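Local coordinates for selenium-binding protein (Sulfolobus tokodaii, PDB 2ECE) that is of unknown function but belongs to the selenium-binding protein family, a beta-propeller group whose members are generally assigned selenium binding, at residues S135-L140 and I152-N157; G164-L169 and K179-R184; L202-W207 and H231-R236. One frame throughout, in Å; residues are numbered along the deposited sequence.

Interaction 1: S135-L140 and I152-N157; sequences SGYSRL and ISALGN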
loop_
_atom_site.group_PDB
_atom_site.type_symbol
_atom_site.label_atom_id
_atom_site.label_comp_id
_atom_site.label_asym_id
_atom_site.label_seq_id
_atom_site.Cartn_x
_atom_site.Cartn_y
_atom_site.Cartn_z
ATOM N N SER A 135 -16.143 9.017 13.541
ATOM C CA SER A 135 -15.335 9.739 12.559
ATOM C C SER A 135 -16.105 10.336 11.385
ATOM O O SER A 135 -15.641 11.296 10.773
ATOM C CB SER A 135 -14.255 8.815 11.993
ATOM O OG SER A 135 -14.833 7.867 11.113
ATOM N N GLY A 136 -17.257 9.759 11.056
ATOM C CA GLY A 136 -18.033 10.254 9.929
ATOM C C GLY A 136 -17.455 9.784 8.598
ATOM O O GLY A 136 -17.820 10.295 7.539
ATOM N N TYR A 137 -16.545 8.810 8.658
ATOM C CA TYR A 137 -15.905 8.253 7.465
ATOM C C TYR A 137 -16.232 6.774 7.267
ATOM O O TYR A 137 -16.573 6.063 8.221
ATOM C CB TYR A 137 -14.376 8.378 7.556
ATOM C CG TYR A 137 -13.817 9.779 7.483
ATOM C CD1 TYR A 137 -14.263 10.683 6.520
ATOM C CD2 TYR A 137 -12.784 10.181 8.335
ATOM C CE1 TYR A 137 -13.691 11.952 6.402
ATOM C CE2 TYR A 137 -12.206 11.447 8.225
ATOM C CZ TYR A 137 -12.666 12.324 7.254
ATOM O OH TYR A 137 -12.085 13.562 7.120
ATOM N N SER A 138 -16.110 6.310 6.026
ATOM C CA SER A 138 -16.354 4.905 5.705
ATOM C C SER A 138 -15.364 4.444 4.634
ATOM O O SER A 138 -14.777 5.276 3.930
ATOM C CB SER A 138 -17.800 4.694 5.226
ATOM O OG SER A 138 -18.028 5.273 3.952
ATOM N N ARG A 139 -15.193 3.125 4.519
ATOM C CA ARG A 139 -14.277 2.500 3.557
ATOM C C ARG A 139 -12.837 2.856 3.923
ATOM O O ARG A 139 -12.212 3.725 3.305
ATOM C CB ARG A 139 -14.597 2.946 2.125
ATOM C CG ARG A 139 -15.815 2.249 1.493
ATOM C CD ARG A 139 -17.153 2.788 2.012
ATOM N NE ARG A 139 -18.273 2.274 1.219
ATOM C CZ ARG A 139 -19.508 2.782 1.223
ATOM N NH1 ARG A 139 -19.812 3.830 1.979
ATOM N NH2 ARG A 139 -20.441 2.244 0.454
ATOM N N LEU A 140 -12.325 2.160 4.933
ATOM C CA LEU A 140 -10.986 2.393 5.469
ATOM C C LEU A 140 -9.877 1.750 4.653
ATOM O O LEU A 140 -9.940 0.565 4.300
ATOM C CB LEU A 140 -10.935 1.917 6.918
ATOM C CG LEU A 140 -11.471 2.918 7.951
ATOM C CD1 LEU A 140 -12.814 3.494 7.518
ATOM C CD2 LEU A 140 -11.578 2.214 9.296
ATOM N N ILE A 152 -5.728 6.282 10.204
ATOM C CA ILE A 152 -6.306 5.453 9.154
ATOM C C ILE A 152 -7.044 6.315 8.147
ATOM O O ILE A 152 -7.888 7.119 8.522
ATOM C CB ILE A 152 -7.312 4.430 9.739
ATOM C CG1 ILE A 152 -6.642 3.624 10.861
ATOM C CG2 ILE A 152 -7.810 3.504 8.637
ATOM C CD1 ILE A 152 -7.575 2.678 11.583
ATOM N N SER A 153 -6.733 6.149 6.866
ATOM C CA SER A 153 -7.409 6.933 5.843
ATOM C C SER A 153 -8.722 6.260 5.443
ATOM O O SER A 153 -8.894 5.054 5.623
ATOM C CB SER A 153 -6.508 7.100 4.618
ATOM O OG SER A 153 -6.266 5.853 3.994
ATOM N N ALA A 154 -9.649 7.052 4.911
ATOM C CA ALA A 154 -10.949 6.541 4.486
ATOM C C ALA A 154 -11.350 7.199 3.167
ATOM O O ALA A 154 -11.138 8.393 2.969
ATOM C CB ALA A 154 -12.003 6.814 5.572
ATOM N N LEU A 155 -11.930 6.411 2.266
ATOM C CA LEU A 155 -12.331 6.894 0.949
ATOM C C LEU A 155 -13.489 7.896 0.898
ATOM O O LEU A 155 -13.550 8.722 -0.011
ATOM C CB LEU A 155 -12.664 5.703 0.049
ATOM C CG LEU A 155 -11.603 5.099 -0.884
ATOM C CD1 LEU A 155 -10.207 5.250 -0.319
ATOM C CD2 LEU A 155 -11.958 3.654 -1.152
ATOM N N GLY A 156 -14.409 7.837 1.854
ATOM C CA GLY A 156 -15.518 8.777 1.810
ATOM C C GLY A 156 -16.241 8.994 3.125
ATOM O O GLY A 156 -15.772 8.551 4.173
ATOM N N ASN A 157 -17.369 9.706 3.080
ATOM C CA ASN A 157 -18.152 9.947 4.287
ATOM C C ASN A 157 -19.065 8.744 4.521
ATOM O O ASN A 157 -19.038 7.782 3.749
ATOM C CB ASN A 157 -18.990 11.227 4.158
ATOM C CG ASN A 157 -19.948 11.192 2.981
ATOM O OD1 ASN A 157 -20.176 10.151 2.368
ATOM N ND2 ASN A 157 -20.527 12.342 2.670
#
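With OG set between its backbone N and carbonyl carbon (chi1 70°), Ser138 turns its hydroxyl onto the main chain of Asn157 and donates to Asn157 O over 2.7 Å, coming from above the carbonyl plane. The same hydroxyl oxygen receives Arg139 NH1 at 3.0 Å, a nearly straight bond (168°) lying in the guanidinium plane, while Arg139 NE is drawn off to a salt bridge with Glu214. Along the backbone, Ser138 N bonds to Gly156 O at 2.9 Å, and Gly156 N returns a weak bond to Ser138 O. Leu155 N then reaches Arg139 O at 2.9 Å, close to where both chains turn a corner.

Leu140 and Ala154 lie on the face opposite Ser138, Leu140 CD1 3.9 Å from Ala154 CB. The same methyl is met by Tyr137 CB at 3.5 Å, and the Leu140 side chain crosses that of Ile152 obliquely, CG against CG2 at 3.8 Å. The antiparallel pairing at the start of this propeller blade thus combines aliphatic contacts with a buried Ser138 hydroxyl that, by donating to Asn157 O and accepting from Arg139 NH1, joins the two segments beside the corners at 139 and 155-156.

Interaction 2: G164-L169 and K179-R184; sequences GGILML and KWEIDR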
loop_
_atom_site.group_PDB
_atom_site.type_symbol
_atom_site.label_atom_id
_atom_site.label_comp_id
_atom_site.label_asym_id
_atom_site.label_seq_id
_atom_site.Cartn_x
_atom_site.Cartn_y
_atom_site.Cartn_z
ATOM N N GLY A 164 -13.544 12.463 2.007
ATOM C CA GLY A 164 -13.006 11.286 2.649
ATOM C C GLY A 164 -11.915 11.908 3.490
ATOM O O GLY A 164 -11.801 13.144 3.524
ATOM N N GLY A 165 -11.099 11.105 4.160
ATOM C CA GLY A 165 -10.053 11.709 4.961
ATOM C C GLY A 165 -9.326 10.751 5.871
ATOM O O GLY A 165 -9.207 9.572 5.569
ATOM N N ILE A 166 -8.848 11.270 6.995
ATOM C CA ILE A 166 -8.090 10.476 7.947
ATOM C C ILE A 166 -8.683 10.536 9.351
ATOM O O ILE A 166 -8.985 11.617 9.864
ATOM C CB ILE A 166 -6.626 10.977 8.010
ATOM C CG1 ILE A 166 -6.003 10.904 6.612
ATOM C CG2 ILE A 166 -5.831 10.166 9.025
ATOM C CD1 ILE A 166 -4.735 11.736 6.456
ATOM N N LEU A 167 -8.853 9.371 9.964
ATOM C CA LEU A 167 -9.371 9.307 11.326
ATOM C C LEU A 167 -8.247 8.783 12.201
ATOM O O LEU A 167 -7.248 8.260 11.699
ATOM C CB LEU A 167 -10.577 8.369 11.426
ATOM C CG LEU A 167 -10.338 6.885 11.145
ATOM C CD1 LEU A 167 -10.842 6.052 12.312
ATOM C CD2 LEU A 167 -11.051 6.497 9.863
ATOM N N MET A 168 -8.416 8.916 13.511
ATOM C CA MET A 168 -7.409 8.466 14.456
ATOM C C MET A 168 -8.000 7.491 15.460
ATOM O O MET A 168 -9.198 7.543 15.764
ATOM C CB MET A 168 -6.826 9.669 15.193
ATOM C CG MET A 168 -6.032 10.616 14.304
ATOM S SD MET A 168 -5.913 12.253 15.025
ATOM C CE MET A 168 -4.643 12.015 16.272
ATOM N N LEU A 169 -7.156 6.588 15.948
ATOM C CA LEU A 169 -7.558 5.602 16.948
ATOM C C LEU A 169 -6.628 5.805 18.129
ATOM O O LEU A 169 -5.432 6.068 17.952
ATOM C CB LEU A 169 -7.362 4.167 16.462
ATOM C CG LEU A 169 -8.139 3.507 15.332
ATOM C CD1 LEU A 169 -7.803 2.010 15.382
ATOM C CD2 LEU A 169 -9.636 3.720 15.483
ATOM N N LYS A 179 -12.227 12.493 13.386
ATOM C CA LYS A 179 -11.528 13.043 12.230
ATOM C C LYS A 179 -10.231 13.718 12.634
ATOM O O LYS A 179 -10.153 14.368 13.677
ATOM C CB LYS A 179 -12.394 14.085 11.510
ATOM C CG LYS A 179 -13.515 13.545 10.650
ATOM C CD LYS A 179 -14.053 14.658 9.748
ATOM C CE LYS A 179 -15.240 14.192 8.929
ATOM N NZ LYS A 179 -16.337 13.750 9.834
ATOM N N TRP A 180 -9.210 13.572 11.801
ATOM C CA TRP A 180 -7.929 14.209 12.074
ATOM C C TRP A 180 -7.936 15.658 11.589
ATOM O O TRP A 180 -7.322 16.529 12.205
ATOM C CB TRP A 180 -6.804 13.462 11.363
ATOM C CG TRP A 180 -5.504 14.197 11.379
ATOM C CD1 TRP A 180 -4.657 14.352 12.440
ATOM C CD2 TRP A 180 -4.913 14.907 10.285
ATOM N NE1 TRP A 180 -3.571 15.111 12.071
ATOM C CE2 TRP A 180 -3.702 15.463 10.753
ATOM C CE3 TRP A 180 -5.288 15.121 8.949
ATOM C CZ2 TRP A 180 -2.861 16.229 9.934
ATOM C CZ3 TRP A 180 -4.450 15.884 8.135
ATOM C CH2 TRP A 180 -3.250 16.425 8.632
ATOM N N GLU A 181 -8.640 15.905 10.488
ATOM C CA GLU A 181 -8.701 17.237 9.888
ATOM C C GLU A 181 -9.417 18.298 10.711
ATOM O O GLU A 181 -10.530 18.080 11.193
ATOM C CB GLU A 181 -9.376 17.185 8.511
ATOM C CG GLU A 181 -8.750 16.243 7.487
ATOM C CD GLU A 181 -9.171 14.801 7.694
ATOM O OE1 GLU A 181 -10.057 14.555 8.544
ATOM O OE2 GLU A 181 -8.626 13.915 7.005
ATOM N N ILE A 182 -8.771 19.451 10.849
ATOM C CA ILE A 182 -9.360 20.585 11.553
ATOM C C ILE A 182 -9.759 21.592 10.468
ATOM O O ILE A 182 -10.825 22.204 10.535
ATOM C CB ILE A 182 -8.355 21.233 12.544
ATOM C CG1 ILE A 182 -8.224 20.360 13.799
ATOM C CG2 ILE A 182 -8.834 22.628 12.954
ATOM C CD1 ILE A 182 -9.523 20.244 14.595
ATOM N N ASP A 183 -8.903 21.729 9.456
ATOM C CA ASP A 183 -9.142 22.642 8.334
ATOM C C ASP A 183 -8.643 21.965 7.059
ATOM O O ASP A 183 -7.452 22.007 6.761
ATOM C CB ASP A 183 -8.381 23.958 8.544
ATOM C CG ASP A 183 -8.609 24.952 7.415
ATOM O OD1 ASP A 183 -9.142 24.556 6.356
ATOM O OD2 ASP A 183 -8.246 26.135 7.583
ATOM N N ARG A 184 -9.559 21.370 6.298
ATOM C CA ARG A 184 -9.191 20.640 5.081
ATOM C C ARG A 184 -9.121 21.460 3.797
ATOM O O ARG A 184 -8.853 20.905 2.735
ATOM C CB ARG A 184 -10.162 19.476 4.859
ATOM C CG ARG A 184 -11.571 19.883 4.424
ATOM C CD ARG A 184 -12.570 18.803 4.817
ATOM N NE ARG A 184 -12.007 17.492 4.556
ATOM C CZ ARG A 184 -12.259 16.399 5.265
ATOM N NH1 ARG A 184 -13.088 16.431 6.305
ATOM N NH2 ARG A 184 -11.647 15.273 4.941
#
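Trp180 and Ile166 meet where a propeller blade gives way to the loop leaving it: strand 165-169 is the third of the four antiparallel strands, and 179-184 begins at the last residue of the fourth, 176-179, and runs into the loop after it. Trp180 N donates to Ile166 O at 2.8 Å, in the carbonyl plane, which extends the strand pairing into the loop. The two side chains then lie side by side, pointing the same way, with Ile166 CG2 4.2 Å from Trp180 CB. Trp180 has CG anti to its backbone N (chi1 169°), and this presents the indole edge to Met168: SD sits in the ring plane, 3.6 Å from CD1, in a Met-aromatic contact. Beyond the two segments the indole also meets Tyr151 edge-to-face, and Leu202.

Glu181 serves the strand with its side chain instead of its backbone. Bent at chi2 (80°), it crosses Ile166 at about a right angle, and OE2 accepts Ile166 N at 2.7 Å through its syn lone pair; OE1 is taken up by the hydroxyl of Tyr137, which also bonds Arg184 NH2. Shortening this side chain to an alanine is likely to leave Ile166 N and the Tyr137 hydroxyl without the carboxylate they share. Room is tight beside the strand, where Gly165 CA lies 3.3 Å from Glu181 OE2.

Interaction 3: L202-W207 and H231-R236; sequences LVSSEW and HFWDLR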
loop_
_atom_site.group_PDB
_atom_site.type_symbol
_atom_site.label_atom_id
_atom_site.label_comp_id
_atom_site.label_asym_id
_atom_site.label_seq_id
_atom_site.Cartn_x
_atom_site.Cartn_y
_atom_site.Cartn_z
ATOM N N LEU A 202 2.212 16.319 6.731
ATOM C CA LEU A 202 1.522 15.112 6.327
ATOM C C LEU A 202 1.109 15.339 4.884
ATOM O O LEU A 202 0.760 16.456 4.501
ATOM C CB LEU A 202 0.290 14.892 7.213
ATOM C CG LEU A 202 -0.618 13.689 6.925
ATOM C CD1 LEU A 202 -1.257 13.218 8.231
ATOM C CD2 LEU A 202 -1.685 14.061 5.906
ATOM N N VAL A 203 1.180 14.288 4.080
ATOM C CA VAL A 203 0.795 14.368 2.679
ATOM C C VAL A 203 -0.317 13.354 2.481
ATOM O O VAL A 203 -0.290 12.280 3.085
ATOM C CB VAL A 203 1.996 14.026 1.756
ATOM C CG1 VAL A 203 3.051 15.110 1.861
ATOM C CG2 VAL A 203 2.600 12.684 2.163
ATOM N N SER A 204 -1.300 13.696 1.655
ATOM C CA SER A 204 -2.420 12.806 1.378
ATOM C C SER A 204 -2.694 12.820 -0.124
ATOM O O SER A 204 -2.415 13.819 -0.801
ATOM C CB SER A 204 -3.668 13.262 2.151
ATOM O OG SER A 204 -4.088 14.563 1.752
ATOM N N SER A 205 -3.246 11.721 -0.637
ATOM C CA SER A 205 -3.519 11.597 -2.073
ATOM C C SER A 205 -5.002 11.526 -2.451
ATOM O O SER A 205 -5.872 11.853 -1.644
ATOM C CB SER A 205 -2.777 10.374 -2.628
ATOM O OG SER A 205 -3.142 9.198 -1.931
ATOM N N GLU A 206 -5.289 11.098 -3.679
ATOM C CA GLU A 206 -6.679 11.042 -4.142
ATOM C C GLU A 206 -6.980 9.934 -5.153
ATOM O O GLU A 206 -6.312 9.813 -6.183
ATOM C CB GLU A 206 -7.085 12.363 -4.810
ATOM C CG GLU A 206 -6.793 13.659 -4.059
ATOM C CD GLU A 206 -7.230 14.880 -4.872
ATOM O OE1 GLU A 206 -7.228 14.780 -6.115
ATOM O OE2 GLU A 206 -7.560 15.934 -4.284
ATOM N N TRP A 207 -8.004 9.139 -4.857
ATOM C CA TRP A 207 -8.433 8.091 -5.770
ATOM C C TRP A 207 -9.821 8.533 -6.235
ATOM O O TRP A 207 -9.934 9.275 -7.205
ATOM C CB TRP A 207 -8.494 6.738 -5.060
ATOM C CG TRP A 207 -8.723 5.567 -5.984
ATOM C CD1 TRP A 207 -8.404 5.491 -7.314
ATOM C CD2 TRP A 207 -9.226 4.273 -5.620
ATOM N NE1 TRP A 207 -8.669 4.228 -7.795
ATOM C CE2 TRP A 207 -9.173 3.460 -6.778
ATOM C CE3 TRP A 207 -9.708 3.718 -4.427
ATOM C CZ2 TRP A 207 -9.588 2.125 -6.777
ATOM C CZ3 TRP A 207 -10.120 2.387 -4.426
ATOM C CH2 TRP A 207 -10.056 1.606 -5.594
ATOM N N HIS A 231 -1.894 16.578 -1.409
ATOM C CA HIS A 231 -2.150 17.641 -0.448
ATOM C C HIS A 231 -1.072 17.668 0.624
ATOM O O HIS A 231 -0.684 16.620 1.148
ATOM C CB HIS A 231 -3.516 17.422 0.208
ATOM C CG HIS A 231 -4.655 17.400 -0.763
ATOM N ND1 HIS A 231 -5.360 18.533 -1.110
ATOM C CD2 HIS A 231 -5.211 16.381 -1.463
ATOM C CE1 HIS A 231 -6.304 18.211 -1.979
ATOM N NE2 HIS A 231 -6.234 16.913 -2.210
ATOM N N PHE A 232 -0.592 18.867 0.939
ATOM C CA PHE A 232 0.430 19.047 1.965
ATOM C C PHE A 232 -0.229 19.669 3.184
ATOM O O PHE A 232 -0.902 20.697 3.076
ATOM C CB PHE A 232 1.544 19.950 1.436
ATOM C CG PHE A 232 2.226 19.396 0.226
ATOM C CD1 PHE A 232 3.150 18.367 0.351
ATOM C CD2 PHE A 232 1.874 19.837 -1.048
ATOM C CE1 PHE A 232 3.712 17.773 -0.777
ATOM C CE2 PHE A 232 2.430 19.250 -2.184
ATOM C CZ PHE A 232 3.350 18.215 -2.046
ATOM N N TRP A 233 -0.030 19.047 4.342
ATOM C CA TRP A 233 -0.635 19.528 5.576
ATOM C C TRP A 233 0.364 19.806 6.687
ATOM O O TRP A 233 1.459 19.250 6.714
ATOM C CB TRP A 233 -1.612 18.497 6.140
ATOM C CG TRP A 233 -2.608 17.938 5.200
ATOM C CD1 TRP A 233 -2.364 17.170 4.100
ATOM C CD2 TRP A 233 -4.030 18.011 5.334
ATOM N NE1 TRP A 233 -3.547 16.752 3.542
ATOM C CE2 TRP A 233 -4.587 17.255 4.280
ATOM C CE3 TRP A 233 -4.887 18.640 6.246
ATOM C CZ2 TRP A 233 -5.973 17.112 4.108
ATOM C CZ3 TRP A 233 -6.267 18.498 6.075
ATOM C CH2 TRP A 233 -6.793 17.739 5.015
ATOM N N ASP A 234 -0.058 20.659 7.615
ATOM C CA ASP A 234 0.709 20.987 8.812
ATOM C C ASP A 234 0.234 19.864 9.746
ATOM O O ASP A 234 -0.909 19.876 10.200
ATOM C CB ASP A 234 0.260 22.343 9.365
ATOM C CG ASP A 234 1.026 22.754 10.612
ATOM O OD1 ASP A 234 1.401 21.870 11.409
ATOM O OD2 ASP A 234 1.238 23.971 10.800
ATOM N N LEU A 235 1.096 18.888 10.006
ATOM C CA LEU A 235 0.746 17.744 10.848
ATOM C C LEU A 235 0.234 18.154 12.227
ATOM O O LEU A 235 -0.716 17.576 12.761
ATOM C CB LEU A 235 1.968 16.841 11.025
ATOM C CG LEU A 235 1.802 15.316 11.060
ATOM C CD1 LEU A 235 2.845 14.752 12.009
ATOM C CD2 LEU A 235 0.408 14.907 11.505
ATOM N N ARG A 236 0.873 19.163 12.797
ATOM C CA ARG A 236 0.509 19.637 14.118
ATOM C C ARG A 236 -0.812 20.393 14.189
ATOM O O ARG A 236 -1.653 20.093 15.032
ATOM C CB ARG A 236 1.611 20.524 14.649
ATOM C CG ARG A 236 1.302 21.071 15.987
ATOM C CD ARG A 236 2.268 22.143 16.307
ATOM N NE ARG A 236 2.250 22.392 17.726
ATOM C CZ ARG A 236 2.362 23.598 18.247
ATOM N NH1 ARG A 236 2.512 24.653 17.450
ATOM N NH2 ARG A 236 2.251 23.749 19.559
#
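The second and third strands of a four-stranded propeller blade pair here, Leu202, Val203 and Ser204 running antiparallel to Trp233, Phe232 and His231 with their axes 4.8 Å apart at closest. Leu202 and Trp233 exchange two backbone hydrogen bonds, as do Ser204 and His231, and Val203 faces Phe232 as the non-hydrogen-bonded pair between them.

One face of the sheet carries Leu202, Ser204, His231 and Trp233. Leu202 and Trp233 lie side by side, and Leu202 CD2 stands over the face of the indole, 4.0 Å from the centroid of the five-membered ring, a CH-pi contact. Ser204 waits at the edge of the same ring: its OG, placed between backbone N and carbonyl carbon (chi1 62°), accepts Trp233 NE1 at 2.9 Å, slightly tilted from the indole plane. The indole is thus fixed both over its face and at its N-H.

Past the strand end, Glu206 extends its chain back to His231. His231 NE2 donates to Glu206 OE2 at 2.6 Å, meeting the oxygen on its anti side; carboxylate and imidazole planes are 47° apart. Arg240 holds ND1 of the histidine and the backbone N of Arg229 reaches Glu206 OE1, so both groups are gripped at each end.

On the opposite face Val203 CG1 packs on Phe232 CD1 at 3.6 Å, and the phenyl ring stacks with Trp292. Such a two-sided antiparallel pair, with bulky side chains meeting residues of neighbouring sheets, is typical of a beta-propeller blade.

Overall arrangement
Interactions 1 and 2 share one four-stranded sheet: Ala154 N and Gly165 O probably bond between them, and Lys179 of interaction 2 makes a cation-pi contact with Tyr137 of interaction 1. Interaction 3 lies in the next sheet along the chain and meets interaction 2 through aromatic packing, Trp180 CZ3 lying 3.4 Å from Trp233 CE3. All three are largely buried, but interaction 2 sits farther from the chain's centre and includes the exposed Lys179. The chemistry follows place. Interaction 3 joins two strands by two hydrogen-bonded residue pairs, each exchanging two backbone bonds, interaction 1 pairs chains that turn corners and adds a serine hydroxyl, and interaction 2 fastens a loop to a strand with a carboxylate.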